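Local atomic coordinates of Tlr1789 protein (Thermosynechococcus elongatus, PDB entry 2X8X), a protein that probably takes part in inserting proteins into the outer membrane as an Omp85-family protein, here represented by its N-terminal part with three POTRA domains. Residues A[20-23]-A[24-28]; A[105-109]-A[110-114]; A[88-91]-A[92-96]; A[193-196]-A[197-201]; A[171-175]-A[176-180]. All blocks are in the same frame, centred on the assembly; numbering follows the deposited sequence.

Overall arrangement
All five contacts are local, each within one continuous run of chain, and they are spread along an elongated row of three POTRA domains. Contact 1 spans the C-terminal part of helix 17-26 and the exit from it, in the first domain; contacts 3 and 2 start the two successive helices of the second; contacts 5 and 4 belong to the successive helices of the third. Contacts 1, 2 and 3 are partly buried, whereas contacts 4 and 5 lie at the surface. Side-chain caps mark contacts 2 and 3, contact 2 adding the Arg105-Glu111 salt bridge. Contact 4 is mid-helix, with an Asp198-Arg201 pair, and contact 5 sets the Phe176 ring against Arg174 at a short helix's start.

Contact 1 (A[20-23]-A[24-28]); sequences EQLV and YQVIS
Glu20 and Tyr24, one helical turn apart, run side by side and point the same way, with the carboxylate and ring planes turned 37° against each other. OE2 of Glu20 approaches CE2 of Tyr24 to 3.8 Å, and a water joins the two polar ends: it donates to Glu20 OE2 at 2.8 Å and lies 2.7 Å from Tyr24 OH. The glutamate reaches this water because its chain is fully extended, with CG anti to the backbone N (chi1 -175°). On another side of the helix Leu22 CD1 meets Val26 CG1 at 4.1 Å, and the same methyl lies beside the amide oxygen OE1 of Gln25.

Backbone bonds of the helix set this spacing: Tyr24 N donates to Glu20 O, and Gln25 N to Gln21 O at 2.9 Å. In the last turn Val23 O accepts from Val26 N and from Ile27 N, both at 3.3 Å and both from the same face of its plane; Val26 N also donates weakly to Leu22 O. Ile27 N lies nearly on the extension of the C=O bond, though its N-H is bent away from the line, whereas Val26 N sits well above the plane. Ile27 then leaves helical geometry, and its CG2 rests 3.4 Å from Val23 O.

Tyr24 OH is also hydrogen-bonded to Val10 O, tying helix 17-26 to strand 5-13 of the first POTRA domain. Glu20, Val23 and Tyr24 all pack on Val12 of that strand, while Val23, Val26 and Ile27 touch Ile47 of helix 37-48.

Contact 2 (A[105-109]-A[110-114]); sequences RTLNL and RELQA
An N-terminal helix cap, accompanied by a salt bridge, joins Asn108 and Arg105 to the first turn of helix 109-125, where the loop after helix 92-99 enters the second helix of its domain. OD1 of Asn108 accepts from Glu111 N at 3.2 Å, with the donor tilted 25° from the amide plane, and more weakly from Arg110 N at 2.8 Å. A chi1 of -176° points the amide away from its own N and over the helix start. The backbone carbonyl of Asn108 serves the same turn, taking Leu112 N at 2.9 Å.

This is the N-cap arrangement, here at the start of the longer of the two helices that pack on the sheet in a POTRA fold. The amide's ND2 is hydrogen-bonded to Thr50 O, and Arg110 NH2 holds Ala49 O, so the cap also reaches the preceding domain.

Glu111 crosses Asn108 at about a right angle, its OE2 3.3 Å from Asn108 CB. Its OE1 lies at the edge of the Arg105 guanidinium, 2.6 Å from NH2, in a weakly angled hydrogen bond; guanidinium and carboxylate are nearly coplanar, 23° apart. On the inner side, Leu107 CD1 and Leu112 CD1 meet at 4.1 Å, and both residues continue onto Val145 of strand 144-150. Leu109, which touches Tyr76, lies side by side with Leu112, their CD2 atoms 3.9 Å apart.

Contact 3 (A[88-91]-A[92-96]); sequences QVLT and QEKVN
A chi1 of 67° sets Thr91 OG1 between its backbone N and carbonyl carbon, turned to the start of helix 92-99, where it accepts a hydrogen bond from Lys94 N at 3.1 Å. Leu90, the preceding residue, instead swings its CG to the far side from its own N (chi1 177°), which carries its methyls toward the first helical turn. There Leu90 CD2 meets Val95 CG2 at 3.7 Å, and CD1 lies 3.8 Å from CG of Lys94, with Leu90 crossing both side chains at about a right angle.

Thr91 is thus the N-cap of this helix, the first of the second POTRA domain. Its backbone takes part as well: Val95 N donates to Thr91 O at 3.1 Å in a nearly straight bond (170°). Glu93 brings OE1 within 3.8 Å of Thr91 CB, a loose approach along the outer side. Leu90 and Val95 turn inward, the leucine to Ile119 and Tyr123 of helix 109-125 and the valine to Val82 and Val84 of strand 81-85. Gln92 reaches that same strand, its NE2 donating to Val82 O and its OE1 accepting from Val84 N.

Contact 4 (A[193-196]-A[197-201]); sequences KTVQ and ADLRR
Asp198, next to Thr194 one turn earlier, has its carboxylate gripped by several groups. OD1 accepts from Asp183 N and is paired in a salt bridge with Arg201 NH2, whose modelled distance is too short to be trusted in detail, while OD2 is hydrogen-bonded to Thr184 OG1. Thr194 and Asp198 lie side by side, and the threonine methyl CG2 stands 4.0 Å from OD1. With CG turned away from its own carbonyl carbon (chi1 -79°), the aspartate folds back along the helix, and CG comes to 3.1 Å from Thr194 O.

Four successive backbone bonds run through this part of helix 192-205: from Ala197 N to Lys193 O at 3.1 Å, Asp198 N to Thr194 O, Leu199 N to Val195 O at 2.9 Å and Arg200 N to Gln196 O. Arg200, bent at its third torsion (chi3 -53°), curls back over this last carbonyl: Gln196 O lies over one face of the guanidinium, near its rim, and NH1 comes to 3.4 Å from Gln196 CB. Toward the sheet, Val195 CG1 and Leu199 CD1 touch at 4.1 Å and both residues rest on Val213 of strand 208-217.

The helix therefore has divided chemistry: aliphatic side chains hold it to the sheet of the third POTRA domain, whereas the aspartate, probably kept ionised by Asp183 N, Thr184 OG1 and the nearby positive arginine, bonds to the loop carrying Asp183 and Thr184.

Contact 5 (A[171-175]-A[176-180]); sequences QRTRD and FVISR
Residues 171-174 form an irregular approach in which Thr173 and Arg174 are extended, and the chain then turns into the short helix 175-179. Arg174 O accepts from Val177 N at 3.2 Å, with the donor well above the carbonyl plane. Asp175 O receives Ser179 N at 2.9 Å in an almost straight bond (175°), and Ile178 N more weakly.

Phe176 folds back over the turn because its CG sits between the backbone N and the carbonyl carbon (chi1 68°). Its CE2 approaches Arg174 CB to 3.5 Å and lies over one face of the guanidinium, toward the rim. The ring and guanidinium planes stand 78° apart, with Arg174 NH1 at the ring's edge, 3.8 Å from CE2. Thr173 divides its two branches: OG1 lies 3.6 Å from Val177 CB, while CG2 meets CD1 of the buried Ile178 at 3.9 Å.

Ile178 continues to Tyr159 of strand 154-161 and Leu202 of helix 192-205, and Val177 packs against Leu205. The short helix thereby packs against both strand 154-161 and helix 192-205, in keeping with the beta-alpha-alpha-beta-beta order of a POTRA domain, here the third.

Contact 1 (A[20-23]-A[24-28])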
# COMPACT_ATOMS: atom_id res chain seq x y z
N GLU A 20 -3.72 -27.27 5.62
CA GLU A 20 -4.92 -28.09 5.65
C GLU A 20 -5.44 -28.25 7.07
O GLU A 20 -6.64 -28.28 7.30
CB GLU A 20 -4.65 -29.46 5.00
CG GLU A 20 -5.91 -30.30 4.88
CD GLU A 20 -5.65 -31.68 4.37
OE1 GLU A 20 -4.59 -31.90 3.73
OE2 GLU A 20 -6.52 -32.54 4.60
N GLN A 21 -4.54 -28.33 8.04
CA GLN A 21 -4.97 -28.31 9.45
C GLN A 21 -5.66 -26.96 9.78
O GLN A 21 -6.70 -26.92 10.45
CB GLN A 21 -3.80 -28.60 10.39
CG GLN A 21 -3.39 -30.13 10.45
CD GLN A 21 -2.05 -30.40 9.73
OE1 GLN A 21 -1.49 -29.51 9.08
NE2 GLN A 21 -1.52 -31.63 9.87
N LEU A 22 -5.12 -25.87 9.24
CA LEU A 22 -5.73 -24.54 9.42
C LEU A 22 -7.18 -24.44 8.95
O LEU A 22 -7.98 -23.86 9.67
CB LEU A 22 -4.89 -23.45 8.74
CG LEU A 22 -5.46 -22.04 8.85
CD1 LEU A 22 -5.23 -21.44 10.29
CD2 LEU A 22 -4.84 -21.21 7.73
N VAL A 23 -7.47 -24.97 7.76
CA VAL A 23 -8.81 -25.04 7.21
C VAL A 23 -9.74 -25.80 8.17
O VAL A 23 -10.84 -25.32 8.49
CB VAL A 23 -8.82 -25.72 5.80
CG1 VAL A 23 -10.27 -25.89 5.24
CG2 VAL A 23 -7.98 -24.91 4.81
N TYR A 24 -9.29 -26.96 8.65
CA TYR A 24 -10.13 -27.69 9.61
C TYR A 24 -10.37 -26.92 10.89
O TYR A 24 -11.43 -27.02 11.46
CB TYR A 24 -9.52 -29.03 9.98
CG TYR A 24 -9.80 -30.09 8.95
CD1 TYR A 24 -11.12 -30.50 8.68
CD2 TYR A 24 -8.76 -30.69 8.24
CE1 TYR A 24 -11.37 -31.47 7.71
CE2 TYR A 24 -9.01 -31.68 7.29
CZ TYR A 24 -10.31 -32.04 7.03
OH TYR A 24 -10.56 -32.99 6.07
N GLN A 25 -9.36 -26.19 11.35
CA GLN A 25 -9.39 -25.41 12.58
C GLN A 25 -10.44 -24.29 12.45
O GLN A 25 -11.11 -24.00 13.39
CB GLN A 25 -7.98 -24.84 12.73
CG GLN A 25 -7.52 -24.09 13.99
CD GLN A 25 -5.95 -24.08 14.13
OE1 GLN A 25 -5.21 -23.96 13.13
NE2 GLN A 25 -5.44 -24.20 15.38
N VAL A 26 -10.60 -23.67 11.28
CA VAL A 26 -11.41 -22.44 11.18
C VAL A 26 -12.88 -22.69 10.78
O VAL A 26 -13.72 -21.86 10.98
CB VAL A 26 -10.76 -21.38 10.22
CG1 VAL A 26 -9.31 -21.10 10.58
CG2 VAL A 26 -10.79 -21.85 8.83
N ILE A 27 -13.18 -23.84 10.22
CA ILE A 27 -14.58 -24.11 9.82
C ILE A 27 -15.35 -24.69 11.01
O ILE A 27 -14.74 -25.19 11.97
CB ILE A 27 -14.67 -25.09 8.62
CG1 ILE A 27 -14.21 -26.49 9.06
CG2 ILE A 27 -13.94 -24.45 7.35
CD1 ILE A 27 -13.93 -27.54 7.96
N SER A 28 -16.67 -24.61 10.98
CA SER A 28 -17.41 -25.21 12.06
C SER A 28 -18.03 -26.53 11.62
O SER A 28 -18.46 -27.29 12.45
CB SER A 28 -18.47 -24.24 12.62
OG SER A 28 -19.35 -23.87 11.55
O HOH W 1 -9.00 -33.68 4.01

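Contact 2 (A[105-109]-A[110-114])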
# COMPACT_ATOMS: atom_id res chain seq x y z
N ARG A 105 7.26 -19.41 1.84
CA ARG A 105 6.02 -20.07 2.28
C ARG A 105 4.90 -19.45 1.55
O ARG A 105 5.07 -18.40 0.94
CB ARG A 105 5.74 -19.86 3.77
CG ARG A 105 6.87 -19.35 4.59
CD ARG A 105 6.37 -19.39 6.05
NE ARG A 105 5.59 -18.18 6.35
CZ ARG A 105 6.16 -17.08 6.82
NH1 ARG A 105 7.47 -17.12 7.07
NH2 ARG A 105 5.43 -15.98 7.08
N THR A 106 3.74 -20.08 1.62
CA THR A 106 2.59 -19.62 0.90
C THR A 106 2.41 -18.12 1.24
O THR A 106 2.52 -17.72 2.41
CB THR A 106 1.34 -20.32 1.49
OG1 THR A 106 1.48 -21.70 1.21
CG2 THR A 106 0.02 -19.79 0.82
N LEU A 107 2.10 -17.33 0.22
CA LEU A 107 1.89 -15.90 0.45
C LEU A 107 0.58 -15.74 1.24
O LEU A 107 -0.43 -16.42 0.95
CB LEU A 107 1.76 -15.22 -0.91
CG LEU A 107 1.12 -13.82 -0.92
CD1 LEU A 107 2.06 -12.76 -0.35
CD2 LEU A 107 0.82 -13.59 -2.35
N ASN A 108 0.60 -14.83 2.21
CA ASN A 108 -0.55 -14.48 2.99
C ASN A 108 -0.81 -12.98 2.77
O ASN A 108 0.07 -12.14 2.99
CB ASN A 108 -0.37 -14.83 4.48
CG ASN A 108 -1.61 -14.55 5.27
OD1 ASN A 108 -1.97 -13.37 5.47
ND2 ASN A 108 -2.31 -15.62 5.71
N LEU A 109 -1.99 -12.63 2.28
CA LEU A 109 -2.25 -11.21 1.99
C LEU A 109 -2.34 -10.33 3.21
O LEU A 109 -2.07 -9.16 3.11
CB LEU A 109 -3.48 -11.03 1.14
CG LEU A 109 -3.40 -11.36 -0.36
CD1 LEU A 109 -4.52 -10.63 -1.08
CD2 LEU A 109 -2.13 -11.05 -1.10
N ARG A 110 -2.71 -10.85 4.37
CA ARG A 110 -2.59 -10.04 5.60
C ARG A 110 -1.13 -9.71 5.93
O ARG A 110 -0.82 -8.59 6.27
CB ARG A 110 -3.18 -10.73 6.84
CG ARG A 110 -4.55 -11.23 6.75
CD ARG A 110 -4.77 -11.83 8.20
NE ARG A 110 -6.11 -12.35 8.42
CZ ARG A 110 -6.95 -11.90 9.35
NH1 ARG A 110 -6.59 -10.92 10.18
NH2 ARG A 110 -8.18 -12.43 9.43
N GLU A 111 -0.24 -10.70 5.88
CA GLU A 111 1.19 -10.46 6.08
C GLU A 111 1.79 -9.53 4.99
O GLU A 111 2.61 -8.65 5.30
CB GLU A 111 1.98 -11.75 6.06
CG GLU A 111 1.49 -12.81 7.14
CD GLU A 111 2.27 -14.20 7.06
OE1 GLU A 111 3.52 -14.15 6.97
OE2 GLU A 111 1.65 -15.33 7.10
N LEU A 112 1.39 -9.70 3.75
CA LEU A 112 1.78 -8.75 2.71
C LEU A 112 1.37 -7.35 3.03
O LEU A 112 2.13 -6.42 2.77
CB LEU A 112 1.20 -9.13 1.37
CG LEU A 112 1.82 -8.35 0.18
CD1 LEU A 112 3.19 -8.87 -0.18
CD2 LEU A 112 0.94 -8.62 -1.07
N GLN A 113 0.15 -7.15 3.51
CA GLN A 113 -0.30 -5.82 3.90
C GLN A 113 0.52 -5.28 5.10
O GLN A 113 0.82 -4.10 5.17
CB GLN A 113 -1.79 -5.88 4.30
CG GLN A 113 -2.43 -4.51 4.53
CD GLN A 113 -2.24 -3.59 3.32
OE1 GLN A 113 -1.94 -2.43 3.47
NE2 GLN A 113 -2.33 -4.16 2.11
N ALA A 114 0.90 -6.13 6.02
CA ALA A 114 1.82 -5.67 7.09
C ALA A 114 3.18 -5.20 6.48
O ALA A 114 3.72 -4.16 6.90
CB ALA A 114 2.02 -6.80 8.13

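Contact 3 (A[88-91]-A[92-96])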
# COMPACT_ATOMS: atom_id res chain seq x y z
N GLN A 88 12.66 5.13 -5.66
CA GLN A 88 13.94 5.87 -5.75
C GLN A 88 14.59 5.83 -4.38
O GLN A 88 15.61 5.20 -4.21
CB GLN A 88 13.77 7.35 -6.12
CG GLN A 88 13.41 7.68 -7.60
CD GLN A 88 11.85 7.95 -7.82
OE1 GLN A 88 11.05 8.12 -6.84
NE2 GLN A 88 11.44 7.98 -9.11
N VAL A 89 14.01 6.52 -3.41
CA VAL A 89 14.57 6.51 -2.06
C VAL A 89 14.33 5.22 -1.30
O VAL A 89 15.07 4.92 -0.37
CB VAL A 89 14.11 7.68 -1.14
CG1 VAL A 89 14.67 9.01 -1.67
CG2 VAL A 89 12.66 7.67 -0.97
N LEU A 90 13.29 4.48 -1.68
CA LEU A 90 13.12 3.07 -1.30
C LEU A 90 13.88 2.18 -2.26
O LEU A 90 13.63 2.16 -3.48
CB LEU A 90 11.63 2.68 -1.27
CG LEU A 90 11.23 1.20 -0.96
CD1 LEU A 90 11.41 0.79 0.52
CD2 LEU A 90 9.73 0.96 -1.40
N THR A 91 14.87 1.49 -1.76
CA THR A 91 15.68 0.66 -2.67
C THR A 91 15.07 -0.73 -2.73
O THR A 91 14.43 -1.20 -1.77
CB THR A 91 17.13 0.57 -2.20
OG1 THR A 91 17.17 -0.15 -0.97
CG2 THR A 91 17.74 2.00 -1.98
N GLN A 92 15.25 -1.40 -3.89
CA GLN A 92 14.90 -2.80 -4.01
C GLN A 92 15.51 -3.64 -2.87
O GLN A 92 14.86 -4.55 -2.37
CB GLN A 92 15.28 -3.36 -5.40
CG GLN A 92 14.85 -4.83 -5.57
CD GLN A 92 13.32 -5.03 -5.46
OE1 GLN A 92 12.52 -4.36 -6.19
NE2 GLN A 92 12.90 -6.00 -4.61
N GLU A 93 16.71 -3.33 -2.42
CA GLU A 93 17.30 -4.08 -1.29
C GLU A 93 16.53 -3.93 0.04
O GLU A 93 16.47 -4.86 0.86
CB GLU A 93 18.76 -3.69 -1.04
CG GLU A 93 19.77 -4.19 -2.09
CD GLU A 93 19.63 -3.42 -3.42
OE1 GLU A 93 19.51 -2.16 -3.41
OE2 GLU A 93 19.64 -4.09 -4.49
N LYS A 94 16.02 -2.73 0.29
CA LYS A 94 15.19 -2.49 1.49
C LYS A 94 13.87 -3.27 1.41
O LYS A 94 13.40 -3.83 2.39
CB LYS A 94 14.92 -0.97 1.62
CG LYS A 94 14.09 -0.57 2.80
CD LYS A 94 14.68 -1.09 4.09
CE LYS A 94 13.83 -0.61 5.24
NZ LYS A 94 14.69 -0.46 6.40
N VAL A 95 13.26 -3.27 0.22
CA VAL A 95 12.08 -4.11 -0.05
C VAL A 95 12.37 -5.59 0.22
O VAL A 95 11.57 -6.25 0.92
CB VAL A 95 11.50 -3.89 -1.48
CG1 VAL A 95 10.54 -4.97 -1.80
CG2 VAL A 95 10.79 -2.54 -1.58
N ASN A 96 13.54 -6.08 -0.20
CA ASN A 96 13.93 -7.50 0.00
C ASN A 96 14.07 -7.80 1.48
O ASN A 96 13.61 -8.84 1.98
CB ASN A 96 15.27 -7.88 -0.69
CG ASN A 96 15.21 -7.83 -2.22
OD1 ASN A 96 16.26 -7.68 -2.90
ND2 ASN A 96 14.03 -7.94 -2.79

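Contact 4 (A[193-196]-A[197-201])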
# COMPACT_ATOMS: atom_id res chain seq x y z
N LYS A 193 11.30 17.65 6.07
CA LYS A 193 12.48 18.14 6.81
C LYS A 193 13.24 19.13 5.95
O LYS A 193 13.69 20.18 6.43
CB LYS A 193 13.43 16.96 7.11
CG LYS A 193 13.40 16.41 8.51
CD LYS A 193 11.98 16.19 9.02
CE LYS A 193 11.78 16.90 10.37
NZ LYS A 193 11.08 15.94 11.27
N THR A 194 13.43 18.75 4.69
CA THR A 194 14.14 19.62 3.72
C THR A 194 13.30 20.85 3.39
O THR A 194 13.87 21.94 3.34
CB THR A 194 14.49 18.93 2.37
OG1 THR A 194 14.88 17.58 2.61
CG2 THR A 194 15.64 19.71 1.66
N VAL A 195 11.99 20.68 3.18
CA VAL A 195 11.12 21.85 3.00
C VAL A 195 11.20 22.89 4.14
O VAL A 195 11.35 24.11 3.90
CB VAL A 195 9.62 21.50 2.74
CG1 VAL A 195 8.82 22.78 2.62
CG2 VAL A 195 9.45 20.65 1.49
N GLN A 196 11.14 22.39 5.37
CA GLN A 196 11.33 23.20 6.58
C GLN A 196 12.59 23.97 6.58
O GLN A 196 12.55 25.17 6.87
CB GLN A 196 11.44 22.33 7.82
CG GLN A 196 10.32 21.44 8.05
CD GLN A 196 9.09 22.15 8.37
OE1 GLN A 196 8.50 22.85 7.53
NE2 GLN A 196 8.62 21.97 9.62
N ALA A 197 13.69 23.24 6.38
CA ALA A 197 15.02 23.81 6.32
C ALA A 197 15.14 24.90 5.25
O ALA A 197 15.77 25.96 5.46
CB ALA A 197 16.06 22.68 6.09
N ASP A 198 14.51 24.62 4.13
CA ASP A 198 14.53 25.54 3.00
C ASP A 198 13.78 26.82 3.40
O ASP A 198 14.24 27.91 3.09
CB ASP A 198 13.75 24.96 1.80
CG ASP A 198 14.56 23.89 0.99
OD1 ASP A 198 15.79 23.68 1.20
OD2 ASP A 198 13.91 23.26 0.11
N LEU A 199 12.62 26.69 4.04
CA LEU A 199 11.81 27.84 4.41
C LEU A 199 12.53 28.74 5.48
O LEU A 199 12.43 29.99 5.48
CB LEU A 199 10.44 27.39 4.93
CG LEU A 199 9.44 26.81 3.93
CD1 LEU A 199 8.25 26.30 4.73
CD2 LEU A 199 9.04 27.96 3.01
N ARG A 200 13.23 28.10 6.41
CA ARG A 200 14.12 28.76 7.36
C ARG A 200 15.25 29.53 6.68
O ARG A 200 15.52 30.69 7.06
CB ARG A 200 14.63 27.77 8.43
CG ARG A 200 13.43 27.45 9.37
CD ARG A 200 13.82 26.70 10.66
NE ARG A 200 14.61 25.50 10.32
CZ ARG A 200 14.13 24.25 10.23
NH1 ARG A 200 12.83 23.99 10.45
NH2 ARG A 200 14.96 23.24 9.91
N ARG A 201 15.83 28.96 5.63
CA ARG A 201 16.84 29.71 4.86
C ARG A 201 16.21 30.85 4.12
O ARG A 201 16.82 31.90 4.01
CB ARG A 201 17.64 28.81 3.87
CG ARG A 201 18.77 28.02 4.53
CD ARG A 201 19.61 27.20 3.52
NE ARG A 201 18.78 26.18 2.86
CZ ARG A 201 18.58 24.93 3.29
NH1 ARG A 201 19.16 24.47 4.39
NH2 ARG A 201 17.80 24.12 2.59

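Contact 5 (A[171-175]-A[176-180])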
# COMPACT_ATOMS: atom_id res chain seq x y z
N GLN A 171 6.85 40.40 -9.50
CA GLN A 171 8.06 39.87 -8.81
C GLN A 171 9.19 40.91 -8.78
O GLN A 171 9.48 41.50 -9.82
CB GLN A 171 8.54 38.68 -9.64
CG GLN A 171 9.94 38.19 -9.34
CD GLN A 171 10.16 36.76 -9.89
OE1 GLN A 171 11.23 36.16 -9.71
NE2 GLN A 171 9.13 36.22 -10.54
N ARG A 172 9.82 41.12 -7.62
CA ARG A 172 11.04 41.98 -7.55
C ARG A 172 12.35 41.17 -7.44
O ARG A 172 13.31 41.43 -8.20
CB ARG A 172 10.94 43.10 -6.48
CG ARG A 172 9.66 44.04 -6.65
CD ARG A 172 9.58 45.37 -5.78
NE ARG A 172 9.90 45.15 -4.36
CZ ARG A 172 9.08 44.64 -3.44
NH1 ARG A 172 7.81 44.28 -3.70
NH2 ARG A 172 9.55 44.46 -2.21
N THR A 173 12.40 40.17 -6.54
CA THR A 173 13.64 39.39 -6.33
C THR A 173 13.90 38.42 -7.53
O THR A 173 12.97 37.84 -8.09
CB THR A 173 13.58 38.56 -4.99
OG1 THR A 173 14.81 37.84 -4.81
CG2 THR A 173 12.47 37.51 -5.08
N ARG A 174 15.15 38.22 -7.90
CA ARG A 174 15.47 37.24 -8.96
C ARG A 174 15.29 35.80 -8.51
O ARG A 174 15.49 35.49 -7.33
CB ARG A 174 16.89 37.46 -9.46
CG ARG A 174 17.24 38.95 -9.61
CD ARG A 174 16.75 39.50 -10.91
NE ARG A 174 17.91 39.81 -11.75
CZ ARG A 174 18.52 38.93 -12.55
NH1 ARG A 174 18.09 37.67 -12.67
NH2 ARG A 174 19.57 39.32 -13.26
N ASP A 175 14.92 34.94 -9.46
CA ASP A 175 14.74 33.50 -9.20
C ASP A 175 15.97 32.85 -8.54
O ASP A 175 15.81 32.08 -7.61
CB ASP A 175 14.40 32.69 -10.50
CG ASP A 175 13.04 33.07 -11.14
OD1 ASP A 175 12.08 33.51 -10.46
OD2 ASP A 175 12.93 32.89 -12.37
N PHE A 176 17.19 33.16 -9.00
CA PHE A 176 18.36 32.47 -8.41
C PHE A 176 18.47 32.68 -6.90
O PHE A 176 18.96 31.81 -6.18
CB PHE A 176 19.69 32.82 -9.14
CG PHE A 176 20.14 34.25 -8.94
CD1 PHE A 176 20.87 34.62 -7.80
CD2 PHE A 176 19.82 35.25 -9.88
CE1 PHE A 176 21.28 36.00 -7.59
CE2 PHE A 176 20.23 36.61 -9.69
CZ PHE A 176 20.96 36.98 -8.54
N VAL A 177 18.04 33.85 -6.42
CA VAL A 177 18.15 34.23 -4.99
C VAL A 177 17.41 33.24 -4.14
O VAL A 177 17.90 32.84 -3.07
CB VAL A 177 17.67 35.67 -4.73
CG1 VAL A 177 17.67 36.02 -3.22
CG2 VAL A 177 18.58 36.66 -5.41
N ILE A 178 16.24 32.83 -4.63
CA ILE A 178 15.41 31.86 -3.94
C ILE A 178 15.93 30.44 -4.19
O ILE A 178 16.11 29.66 -3.24
CB ILE A 178 13.94 31.95 -4.37
CG1 ILE A 178 13.34 33.29 -3.89
CG2 ILE A 178 13.15 30.82 -3.78
CD1 ILE A 178 12.11 33.67 -4.70
N SER A 179 16.15 30.12 -5.46
CA SER A 179 16.51 28.76 -5.83
C SER A 179 17.81 28.30 -5.08
O SER A 179 17.95 27.14 -4.66
CB SER A 179 16.66 28.74 -7.36
OG SER A 179 17.09 27.45 -7.75
N ARG A 180 18.76 29.20 -4.91
CA ARG A 180 20.04 28.81 -4.32
C ARG A 180 19.97 28.54 -2.83
O ARG A 180 20.92 28.01 -2.26
CB ARG A 180 21.12 29.83 -4.63
CG ARG A 180 21.18 31.01 -3.69
CD ARG A 180 22.18 32.03 -4.33
NE ARG A 180 21.86 33.41 -3.92
CZ ARG A 180 22.65 34.47 -4.10
NH1 ARG A 180 23.84 34.35 -4.70
NH2 ARG A 180 22.25 35.66 -3.68